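Local coordinates for protein hydroxylase (Rhodococcus sp., PDB 2OR0) that is a putative flavin-dependent hydroxylase of the acyl-CoA dehydrogenase superfamily, probably using reduced flavin and molecular oxygen to insert one oxygen atom into its substrate, at residues A[239-243]-A[244-248]; A[307-310]-A[311-315]; A[318-321]-A[322-326]; A[330-333]-A[334-338]. All blocks are in the same frame, centred on the assembly; numbering follows the deposited sequence.

Contact 1: A[239-243]-A[244-248]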
loop_
_atom_site.group_PDB
_atom_site.type_symbol
_atom_site.label_atom_id
_atom_site.label_comp_id
_atom_site.label_asym_id
_atom_site.label_seq_id
_atom_site.Cartn_x
_atom_site.Cartn_y
_atom_site.Cartn_z
ATOM N N ALA A 239 -24.135 0.024 0.276
ATOM C CA ALA A 239 -23.931 1.281 -0.430
ATOM C C ALA A 239 -24.477 1.206 -1.858
ATOM O O ALA A 239 -24.834 2.238 -2.434
ATOM C CB ALA A 239 -22.445 1.692 -0.439
ATOM N N GLY A 240 -24.508 -0.014 -2.413
ATOM C CA GLY A 240 -25.036 -0.304 -3.755
ATOM C C GLY A 240 -24.577 0.620 -4.867
ATOM O O GLY A 240 -25.406 1.126 -5.632
ATOM N N ARG A 241 -23.272 0.864 -4.965
ATOM C CA ARG A 241 -22.722 1.685 -6.058
ATOM C C ARG A 241 -22.715 0.892 -7.375
ATOM O O ARG A 241 -22.570 -0.333 -7.348
ATOM C CB ARG A 241 -21.307 2.181 -5.727
ATOM C CG ARG A 241 -21.204 3.095 -4.500
ATOM C CD ARG A 241 -19.873 3.817 -4.472
ATOM N NE ARG A 241 -19.697 4.691 -5.618
ATOM C CZ ARG A 241 -19.486 5.997 -5.558
ATOM N NH1 ARG A 241 -19.355 6.613 -4.390
ATOM N NH2 ARG A 241 -19.351 6.687 -6.684
ATOM N N PRO A 242 -22.910 1.582 -8.520
ATOM C CA PRO A 242 -22.893 0.881 -9.811
ATOM C C PRO A 242 -21.488 0.566 -10.376
ATOM O O PRO A 242 -21.358 -0.324 -11.207
ATOM C CB PRO A 242 -23.610 1.862 -10.749
ATOM C CG PRO A 242 -23.250 3.218 -10.204
ATOM C CD PRO A 242 -23.195 3.026 -8.682
ATOM N N GLU A 243 -20.458 1.285 -9.939
ATOM C CA GLU A 243 -19.139 1.139 -10.542
ATOM C C GLU A 243 -18.455 -0.183 -10.124
ATOM O O GLU A 243 -18.347 -0.464 -8.919
ATOM C CB GLU A 243 -18.256 2.343 -10.194
ATOM C CG GLU A 243 -18.863 3.705 -10.506
ATOM C CD GLU A 243 -19.629 4.335 -9.335
ATOM O OE1 GLU A 243 -20.105 3.622 -8.425
ATOM O OE2 GLU A 243 -19.776 5.564 -9.346
ATOM N N PRO A 244 -18.003 -0.997 -11.108
ATOM C CA PRO A 244 -17.357 -2.255 -10.724
ATOM C C PRO A 244 -16.123 -2.040 -9.830
ATOM O O PRO A 244 -15.890 -2.844 -8.949
ATOM C CB PRO A 244 -16.982 -2.896 -12.062
ATOM C CG PRO A 244 -17.980 -2.289 -13.057
ATOM C CD PRO A 244 -18.068 -0.851 -12.578
ATOM N N LEU A 245 -15.383 -0.951 -10.042
ATOM C CA LEU A 245 -14.227 -0.657 -9.208
ATOM C C LEU A 245 -14.599 -0.739 -7.722
ATOM O O LEU A 245 -13.936 -1.445 -6.942
ATOM C CB LEU A 245 -13.616 0.699 -9.535
ATOM C CG LEU A 245 -12.548 1.148 -8.517
ATOM C CD1 LEU A 245 -11.274 0.241 -8.541
ATOM C CD2 LEU A 245 -12.214 2.586 -8.757
ATOM N N PHE A 246 -15.690 -0.070 -7.351
ATOM C CA PHE A 246 -16.070 0.044 -5.947
ATOM C C PHE A 246 -16.720 -1.185 -5.401
ATOM O O PHE A 246 -17.030 -1.245 -4.215
ATOM C CB PHE A 246 -16.917 1.297 -5.707
ATOM C CG PHE A 246 -16.195 2.542 -6.033
ATOM C CD1 PHE A 246 -14.937 2.788 -5.479
ATOM C CD2 PHE A 246 -16.732 3.466 -6.917
ATOM C CE1 PHE A 246 -14.243 3.941 -5.785
ATOM C CE2 PHE A 246 -16.037 4.626 -7.221
ATOM C CZ PHE A 246 -14.779 4.860 -6.652
ATOM N N ASN A 247 -16.902 -2.192 -6.246
ATOM C CA ASN A 247 -17.400 -3.455 -5.749
ATOM C C ASN A 247 -16.349 -4.551 -5.681
ATOM O O ASN A 247 -16.677 -5.714 -5.470
ATOM C CB ASN A 247 -18.635 -3.904 -6.523
ATOM C CG ASN A 247 -19.815 -2.979 -6.293
ATOM O OD1 ASN A 247 -20.608 -3.206 -5.381
ATOM N ND2 ASN A 247 -19.925 -1.929 -7.110
HETATM N N MSE A 248 -15.090 -4.167 -5.870
HETATM C CA MSE A 248 -13.949 -5.116 -5.746
HETATM C C MSE A 248 -13.781 -5.629 -4.296
HETATM O O MSE A 248 -14.159 -4.939 -3.356
HETATM C CB MSE A 248 -12.663 -4.438 -6.229
HETATM C CG MSE A 248 -12.617 -4.178 -7.741
HETATM SE SE MSE A 248 -12.221 -5.798 -8.724
HETATM C CE MSE A 248 -10.317 -6.055 -8.145
#

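Contact 2: A[307-310]-A[311-315]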
loop_
_atom_site.group_PDB
_atom_site.type_symbol
_atom_site.label_atom_id
_atom_site.label_comp_id
_atom_site.label_asym_id
_atom_site.label_seq_id
_atom_site.Cartn_x
_atom_site.Cartn_y
_atom_site.Cartn_z
ATOM N N ALA A 307 7.637 -11.957 -12.709
ATOM C CA ALA A 307 6.601 -12.907 -12.312
ATOM C C ALA A 307 5.684 -12.346 -11.212
ATOM O O ALA A 307 4.474 -12.642 -11.198
ATOM C CB ALA A 307 7.164 -14.244 -11.907
ATOM N N SER A 308 6.249 -11.520 -10.330
ATOM C CA SER A 308 5.458 -10.915 -9.237
ATOM C C SER A 308 4.523 -9.842 -9.755
ATOM O O SER A 308 3.331 -9.819 -9.385
ATOM C CB SER A 308 6.366 -10.326 -8.156
ATOM O OG SER A 308 7.108 -11.360 -7.508
ATOM N N ARG A 309 5.066 -8.942 -10.578
ATOM C CA ARG A 309 4.284 -7.871 -11.201
ATOM C C ARG A 309 3.056 -8.452 -11.936
ATOM O O ARG A 309 1.923 -8.040 -11.664
ATOM C CB ARG A 309 5.147 -7.046 -12.165
ATOM C CG ARG A 309 4.327 -6.135 -13.132
ATOM C CD ARG A 309 5.243 -5.479 -14.189
ATOM N NE ARG A 309 5.878 -4.244 -13.689
ATOM C CZ ARG A 309 5.402 -3.021 -13.886
ATOM N NH1 ARG A 309 4.294 -2.848 -14.604
ATOM N NH2 ARG A 309 6.043 -1.971 -13.386
ATOM N N VAL A 310 3.276 -9.436 -12.808
ATOM C CA VAL A 310 2.198 -9.972 -13.652
ATOM C C VAL A 310 1.187 -10.741 -12.837
ATOM O O VAL A 310 -0.014 -10.599 -13.066
ATOM C CB VAL A 310 2.701 -10.826 -14.880
ATOM C CG1 VAL A 310 3.747 -10.036 -15.704
ATOM C CG2 VAL A 310 3.269 -12.129 -14.437
ATOM N N SER A 311 1.674 -11.526 -11.874
ATOM C CA SER A 311 0.804 -12.308 -10.999
ATOM C C SER A 311 -0.157 -11.475 -10.182
ATOM O O SER A 311 -1.330 -11.798 -10.089
ATOM C CB SER A 311 1.641 -13.143 -10.041
ATOM O OG SER A 311 2.218 -14.175 -10.784
ATOM N N LEU A 312 0.369 -10.443 -9.546
ATOM C CA LEU A 312 -0.429 -9.551 -8.697
ATOM C C LEU A 312 -1.555 -8.887 -9.507
ATOM O O LEU A 312 -2.726 -8.814 -9.082
ATOM C CB LEU A 312 0.472 -8.451 -8.081
ATOM C CG LEU A 312 -0.249 -7.454 -7.148
ATOM C CD1 LEU A 312 -0.754 -8.048 -5.832
ATOM C CD2 LEU A 312 0.612 -6.230 -6.869
ATOM N N ILE A 313 -1.165 -8.378 -10.663
ATOM C CA ILE A 313 -2.073 -7.650 -11.532
ATOM C C ILE A 313 -3.127 -8.572 -12.169
ATOM O O ILE A 313 -4.283 -8.173 -12.326
ATOM C CB ILE A 313 -1.284 -6.816 -12.554
ATOM C CG1 ILE A 313 -0.333 -5.857 -11.830
ATOM C CG2 ILE A 313 -2.227 -5.963 -13.459
ATOM C CD1 ILE A 313 0.411 -4.875 -12.802
ATOM N N GLU A 314 -2.744 -9.814 -12.488
ATOM C CA GLU A 314 -3.676 -10.785 -13.089
ATOM C C GLU A 314 -4.889 -11.069 -12.181
ATOM O O GLU A 314 -6.043 -11.125 -12.656
ATOM C CB GLU A 314 -2.940 -12.074 -13.490
ATOM C CG GLU A 314 -3.755 -13.095 -14.321
ATOM C CD GLU A 314 -4.738 -13.952 -13.499
ATOM O OE1 GLU A 314 -4.457 -14.338 -12.318
ATOM O OE2 GLU A 314 -5.820 -14.271 -14.053
ATOM N N THR A 315 -4.642 -11.233 -10.871
ATOM C CA THR A 315 -5.740 -11.386 -9.921
ATOM C C THR A 315 -6.789 -10.263 -10.034
ATOM O O THR A 315 -7.994 -10.539 -10.092
ATOM C CB THR A 315 -5.244 -11.435 -8.468
ATOM O OG1 THR A 315 -4.300 -12.515 -8.322
ATOM C CG2 THR A 315 -6.439 -11.649 -7.522
#

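Contact 3: A[318-321]-A[322-326]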
loop_
_atom_site.group_PDB
_atom_site.type_symbol
_atom_site.label_atom_id
_atom_site.label_comp_id
_atom_site.label_asym_id
_atom_site.label_seq_id
_atom_site.Cartn_x
_atom_site.Cartn_y
_atom_site.Cartn_z
ATOM N N ARG A 318 -8.906 -10.195 -13.369
ATOM C CA ARG A 318 -9.884 -11.265 -13.358
ATOM C C ARG A 318 -11.022 -10.978 -12.399
ATOM O O ARG A 318 -12.188 -11.228 -12.737
ATOM C CB ARG A 318 -9.215 -12.580 -13.011
ATOM C CG ARG A 318 -10.134 -13.777 -12.903
ATOM C CD ARG A 318 -9.315 -15.113 -13.004
ATOM N NE ARG A 318 -8.010 -14.937 -12.351
ATOM C CZ ARG A 318 -7.802 -15.077 -11.035
ATOM N NH1 ARG A 318 -6.592 -14.871 -10.526
ATOM N NH2 ARG A 318 -8.803 -15.431 -10.228
ATOM N N PHE A 319 -10.688 -10.469 -11.206
ATOM C CA PHE A 319 -11.712 -10.063 -10.238
ATOM C C PHE A 319 -12.564 -8.945 -10.857
ATOM O O PHE A 319 -13.791 -8.966 -10.756
ATOM C CB PHE A 319 -11.057 -9.580 -8.932
ATOM C CG PHE A 319 -10.612 -10.700 -7.991
ATOM C CD1 PHE A 319 -10.539 -12.030 -8.411
ATOM C CD2 PHE A 319 -10.212 -10.392 -6.672
ATOM C CE1 PHE A 319 -10.111 -13.054 -7.537
ATOM C CE2 PHE A 319 -9.792 -11.402 -5.792
ATOM C CZ PHE A 319 -9.741 -12.730 -6.224
ATOM N N TYR A 320 -11.917 -7.971 -11.478
ATOM C CA TYR A 320 -12.655 -6.884 -12.109
ATOM C C TYR A 320 -13.629 -7.423 -13.171
ATOM O O TYR A 320 -14.760 -6.972 -13.224
ATOM C CB TYR A 320 -11.727 -5.850 -12.725
ATOM C CG TYR A 320 -12.462 -4.616 -13.242
ATOM C CD1 TYR A 320 -12.636 -3.498 -12.427
ATOM C CD2 TYR A 320 -12.976 -4.568 -14.556
ATOM C CE1 TYR A 320 -13.314 -2.372 -12.883
ATOM C CE2 TYR A 320 -13.640 -3.425 -15.038
ATOM C CZ TYR A 320 -13.809 -2.342 -14.192
ATOM O OH TYR A 320 -14.462 -1.216 -14.632
ATOM N N ASP A 321 -13.170 -8.381 -13.989
ATOM C CA ASP A 321 -14.004 -9.008 -15.027
ATOM C C ASP A 321 -15.241 -9.675 -14.460
ATOM O O ASP A 321 -16.336 -9.455 -14.979
ATOM C CB ASP A 321 -13.209 -10.008 -15.876
ATOM C CG ASP A 321 -12.360 -9.322 -16.920
ATOM O OD1 ASP A 321 -12.651 -8.142 -17.233
ATOM O OD2 ASP A 321 -11.394 -9.950 -17.429
ATOM N N LYS A 322 -15.065 -10.485 -13.414
ATOM C CA LYS A 322 -16.201 -11.054 -12.698
ATOM C C LYS A 322 -17.160 -10.002 -12.125
ATOM O O LYS A 322 -18.378 -10.133 -12.278
ATOM C CB LYS A 322 -15.732 -12.025 -11.605
ATOM C CG LYS A 322 -15.155 -13.284 -12.177
ATOM C CD LYS A 322 -14.577 -14.218 -11.135
ATOM C CE LYS A 322 -14.250 -15.582 -11.776
ATOM N NZ LYS A 322 -13.277 -15.447 -12.933
ATOM N N VAL A 323 -16.629 -8.964 -11.479
ATOM C CA VAL A 323 -17.474 -7.884 -10.948
ATOM C C VAL A 323 -18.224 -7.117 -12.073
ATOM O O VAL A 323 -19.418 -6.860 -11.947
ATOM C CB VAL A 323 -16.700 -6.906 -10.027
ATOM C CG1 VAL A 323 -17.604 -5.814 -9.540
ATOM C CG2 VAL A 323 -16.100 -7.648 -8.821
ATOM N N ASP A 324 -17.525 -6.783 -13.156
ATOM C CA ASP A 324 -18.147 -6.145 -14.326
ATOM C C ASP A 324 -19.276 -7.004 -14.907
ATOM O O ASP A 324 -20.273 -6.467 -15.344
ATOM C CB ASP A 324 -17.101 -5.848 -15.404
ATOM C CG ASP A 324 -17.516 -4.720 -16.347
ATOM O OD1 ASP A 324 -18.588 -4.104 -16.171
ATOM O OD2 ASP A 324 -16.751 -4.427 -17.281
ATOM N N ALA A 325 -19.099 -8.327 -14.887
ATOM C CA ALA A 325 -20.083 -9.305 -15.370
ATOM C C ALA A 325 -21.190 -9.654 -14.363
ATOM O O ALA A 325 -22.058 -10.491 -14.644
ATOM C CB ALA A 325 -19.363 -10.590 -15.796
ATOM N N GLY A 326 -21.145 -9.039 -13.185
ATOM C CA GLY A 326 -22.090 -9.352 -12.125
ATOM C C GLY A 326 -21.961 -10.755 -11.561
ATOM O O GLY A 326 -22.925 -11.298 -11.001
HETATM O O HOH W 1 -11.333 -16.964 -10.926
HETATM O O HOH W 2 -14.556 -6.246 -17.916
#

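Contact 4: A[330-333]-A[334-338]. With ACT (acetate ion), chain E.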
loop_
_atom_site.group_PDB
_atom_site.type_symbol
_atom_site.label_atom_id
_atom_site.label_comp_id
_atom_site.label_asym_id
_atom_site.label_seq_id
_atom_site.Cartn_x
_atom_site.Cartn_y
_atom_site.Cartn_z
ATOM N N THR A 330 -15.873 -15.714 -5.062
ATOM C CA THR A 330 -15.974 -16.629 -3.926
ATOM C C THR A 330 -14.855 -16.462 -2.886
ATOM O O THR A 330 -13.822 -15.862 -3.175
ATOM C CB THR A 330 -16.011 -18.095 -4.369
ATOM O OG1 THR A 330 -14.713 -18.508 -4.827
ATOM C CG2 THR A 330 -17.064 -18.306 -5.459
ATOM N N PHE A 331 -15.090 -17.001 -1.686
ATOM C CA PHE A 331 -14.114 -16.994 -0.590
ATOM C C PHE A 331 -12.812 -17.653 -1.062
ATOM O O PHE A 331 -11.770 -17.050 -0.894
ATOM C CB PHE A 331 -14.670 -17.692 0.670
ATOM C CG PHE A 331 -13.675 -17.795 1.804
ATOM C CD1 PHE A 331 -13.545 -16.778 2.725
ATOM C CD2 PHE A 331 -12.861 -18.911 1.936
ATOM C CE1 PHE A 331 -12.609 -16.872 3.790
ATOM C CE2 PHE A 331 -11.911 -19.003 2.988
ATOM C CZ PHE A 331 -11.802 -17.979 3.903
ATOM N N GLU A 332 -12.900 -18.840 -1.682
ATOM C CA GLU A 332 -11.738 -19.553 -2.260
ATOM C C GLU A 332 -10.957 -18.692 -3.255
ATOM O O GLU A 332 -9.735 -18.633 -3.196
ATOM C CB GLU A 332 -12.132 -20.891 -2.917
ATOM C CG GLU A 332 -10.904 -21.711 -3.479
ATOM C CD GLU A 332 -11.271 -23.070 -4.120
ATOM O OE1 GLU A 332 -12.359 -23.627 -3.825
ATOM O OE2 GLU A 332 -10.466 -23.591 -4.928
ATOM N N GLU A 333 -11.675 -18.005 -4.143
ATOM C CA GLU A 333 -11.062 -17.084 -5.070
ATOM C C GLU A 333 -10.341 -15.959 -4.345
ATOM O O GLU A 333 -9.224 -15.594 -4.711
ATOM C CB GLU A 333 -12.101 -16.515 -6.044
ATOM C CG GLU A 333 -12.537 -17.525 -7.115
ATOM C CD GLU A 333 -13.656 -16.994 -8.048
ATOM O OE1 GLU A 333 -14.429 -16.091 -7.648
ATOM O OE2 GLU A 333 -13.749 -17.493 -9.190
ATOM N N ARG A 334 -10.981 -15.404 -3.320
ATOM C CA ARG A 334 -10.349 -14.356 -2.537
ATOM C C ARG A 334 -9.080 -14.838 -1.812
ATOM O O ARG A 334 -8.100 -14.108 -1.737
ATOM C CB ARG A 334 -11.354 -13.731 -1.577
ATOM C CG ARG A 334 -12.237 -12.638 -2.223
ATOM C CD ARG A 334 -13.668 -12.655 -1.645
ATOM N NE ARG A 334 -13.692 -12.471 -0.191
ATOM C CZ ARG A 334 -14.612 -12.986 0.624
ATOM N NH1 ARG A 334 -15.598 -13.729 0.130
ATOM N NH2 ARG A 334 -14.547 -12.756 1.938
ATOM N N ALA A 335 -9.133 -16.054 -1.297
ATOM C CA ALA A 335 -8.068 -16.672 -0.504
ATOM C C ALA A 335 -6.851 -16.916 -1.396
ATOM O O ALA A 335 -5.700 -16.646 -1.006
ATOM C CB ALA A 335 -8.553 -18.000 0.100
ATOM N N ILE A 336 -7.134 -17.425 -2.606
ATOM C CA ILE A 336 -6.109 -17.697 -3.609
ATOM C C ILE A 336 -5.513 -16.401 -4.080
ATOM O O ILE A 336 -4.306 -16.318 -4.236
ATOM C CB ILE A 336 -6.636 -18.569 -4.787
ATOM C CG1 ILE A 336 -6.918 -19.985 -4.258
ATOM C CG2 ILE A 336 -5.569 -18.631 -5.948
ATOM C CD1 ILE A 336 -7.551 -20.954 -5.286
ATOM N N GLY A 337 -6.336 -15.374 -4.288
ATOM C CA GLY A 337 -5.799 -14.078 -4.625
ATOM C C GLY A 337 -4.867 -13.467 -3.566
ATOM O O GLY A 337 -3.891 -12.756 -3.903
ATOM N N ARG A 338 -5.198 -13.667 -2.290
ATOM C CA ARG A 338 -4.342 -13.182 -1.201
ATOM C C ARG A 338 -3.040 -13.955 -1.227
ATOM O O ARG A 338 -1.991 -13.379 -1.074
ATOM C CB ARG A 338 -5.032 -13.302 0.173
ATOM C CG ARG A 338 -5.902 -12.085 0.487
ATOM C CD ARG A 338 -5.063 -10.968 1.124
ATOM N NE ARG A 338 -4.702 -11.350 2.482
ATOM C CZ ARG A 338 -3.553 -11.047 3.095
ATOM N NH1 ARG A 338 -2.591 -10.376 2.464
ATOM N NH2 ARG A 338 -3.370 -11.450 4.355
HETATM C C ACT E . -16.579 -14.749 4.213
HETATM O O ACT E . -16.963 -15.863 3.799
HETATM O OXT ACT E . -16.876 -13.787 3.473
HETATM C CH3 ACT E . -15.818 -14.568 5.495
#

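Contact 1: A[239-243]-A[244-248]
The connection between helix 234-239 and helix 250-277 turns sharply here, and the side chains of Arg241, Glu243, Phe246 and Asn247 fold back on one another around a short 3-10 turn. Arg241 and Glu243, two residues apart, are joined by a side-on salt bridge with two hydrogen bonds, NE of Arg241 to OE1 of Glu243 at 3.0 Å and NH2 of Arg241 to OE2 of Glu243 at 2.9 Å. Both carboxylate oxygens lie in the guanidinium plane, yet each is approached from above the carboxylate plane. The bend of Glu243 at chi2 (92°) swings its carboxylate round to meet the arginine. Phe246 backs this pair. Its CE2 lies over one face of the guanidinium, NE of Arg241 is 3.5 Å from CD2 of Phe246, and the carboxylate of Glu243 comes to the ring edge near the ring plane. The two flat groups of Glu243 and Phe246 stand 86° apart.

On the backbone side, ND2 of Asn247 ties two carbonyls together, reaching O of Glu243 at 2.8 Å and O of Arg241 at 3.1 Å. Both acceptors lie close to its amide plane. NH1 of Arg241 is also bonded to the carbonyl of Ala110, and Trp107 meets the Phe246 ring. A leucine in place of Arg241 would probably leave the Glu243 carboxylate without its counter-charge and free to turn about chi2. With every guanidinium nitrogen engaged, the charge of Glu243 is likely to be well balanced beside a largely buried aromatic ring.

Contact 2: A[307-310]-A[311-315]
Two consecutive turns of the long helix 292-324 meet here, within the helical C-terminal domain of the acyl-CoA dehydrogenase family, and their two sides differ in character. On the packed side, Arg309 and Ile313 run side by side and point the same way, with CG of Arg309 4.1 Å from CD1 of Ile313. CG1 of Ile313 sits beside the backbone N (chi1 -57°), which brings it within 3.1 Å of O of Arg309. Beyond this pair lies helix 78-91, where Met86 touches both residues. Leu312 and Ser308 face helix 250-277 through Ile263; the OG of Ser308 is bonded to the carbonyl of Ala344, and NE of Arg309 makes a salt bridge to Glu267 of helix 250-277.

The other side is looser. Val310 and Glu314 are exposed, and their link is the backbone bond from N of Glu314 to O of Val310 at 2.9 Å. The Glu314 chain bends at chi2 (-79°) and leads its carboxylate away from Val310, to a salt bridge with Arg318. Between the two sides, Ser311 turns its hydroxyl back on the preceding turn while also touching Thr340 of helix 331-356. The carbonyl of Ala307 is thereby gripped twice, by N of Ser311 at 3.1 Å and by OG of Ser311 at 2.8 Å, the two donors arriving from opposite faces of the carbonyl plane.

Contact 3: A[318-321]-A[322-326]
Helix 292-324 ends here in a Schellman motif, with Gly326 as the first residue to leave helical geometry. The backbone bonds come first. N of Asp324 reaches O of Tyr320 at 2.8 Å in a nearly straight bond (169°), and the same i to i+4 pattern joins Lys322 to Arg318 and Val323 to Phe319. At the terminus N of Ala325 still bonds O of Asp321 and N of Gly326 bonds O of Val323 at 3.0 Å; the positive phi of Gly326 then turns the chain out of the helix.

Among the basic side chains, Arg318 and Lys322 lie side by side, pointing the same way. Beyond CG the Lys322 chain runs straight until its last torsion (chi4 58°), where a bend turns NZ toward the aliphatic part of its neighbour, 3.6 Å from CG of Arg318, while the two cationic ends stay apart. A water molecule lies between them, accepting from NH2 of Arg318 at 3.0 Å and only weakly from NZ of Lys322. NH1 of Arg318 has a salt bridge to Glu314, which probably offsets some of this gathered positive charge.

Of the aromatic and aliphatic side chains, Phe319 is buried against Met248, and the Tyr320 ring meets that of His77. Val323 makes a carbon-to-carbonyl contact, its CG2 3.3 Å from O of Phe319.

The acidic groups come last. Asp324 crosses Tyr320 with its carboxylate plane 62° from the ring, OD2 being nearest to CE2. A second water bridges this carboxylate to that of Asp321, which would probably ease the repulsion between them: it donates to OD1 of Asp321 at 2.8 Å and to OD2 of Asp324 at 2.9 Å.

Contact 4: A[330-333]-A[334-338]
Arg334 curls back over the preceding turn and lays one face of its guanidinium toward Phe331, with CD1 of the ring over that face and NH1 of Arg334 4.1 Å from CB of Phe331. Bends at chi2 (145°) and chi3 (58°) bring the group round, its aliphatic part passing O of Thr330, which lies 3.6 Å from CD of Arg334. At the edge of the guanidinium, in its plane, OXT of an acetate ion accepts from NH2 of Arg334 at 3.0 Å; the acetate, probably from the crystallisation liquor, is also bonded to Arg409, which makes a cation-pi contact with the Phe331 ring.

These residues open helix 331-356, and Thr330 and Glu333 form its capping box: N of Glu333 bonds OG1 of Thr330 at 3.2 Å, and N of Thr330 bonds OE1 of Glu333 at 3.0 Å. Replacing Arg334 with an alanine would probably cost the acetate one of its donors and leave the carbonyl of Ile412, now bonded to NE of Arg334, without this partner. One turn round, Glu332 and Ile336 point the same way, CG of Glu332 lying 3.9 Å from CD1 of Ile336.

Contacts 2 and 3 lie on the same helix, 292-324, their centres about 17 Å apart, and contact 4 opens the next helix, 331-356, which packs back against it. Phe319 of contact 3 points into this interface, its CZ 3.3 Å from O of Glu333 in contact 4, and farther along CG2 of Thr315 in contact 2 lies 3.8 Å from CA of Gly337. Contact 1 packs on the end of helix 292-324: SE of the selenomethionine Met248 is 3.5 Å from N of Tyr320. Contact 3 thus touches both contact 1 and contact 4, with centres about 11 and 14 Å away; of the four, contact 4 alone holds the acetate.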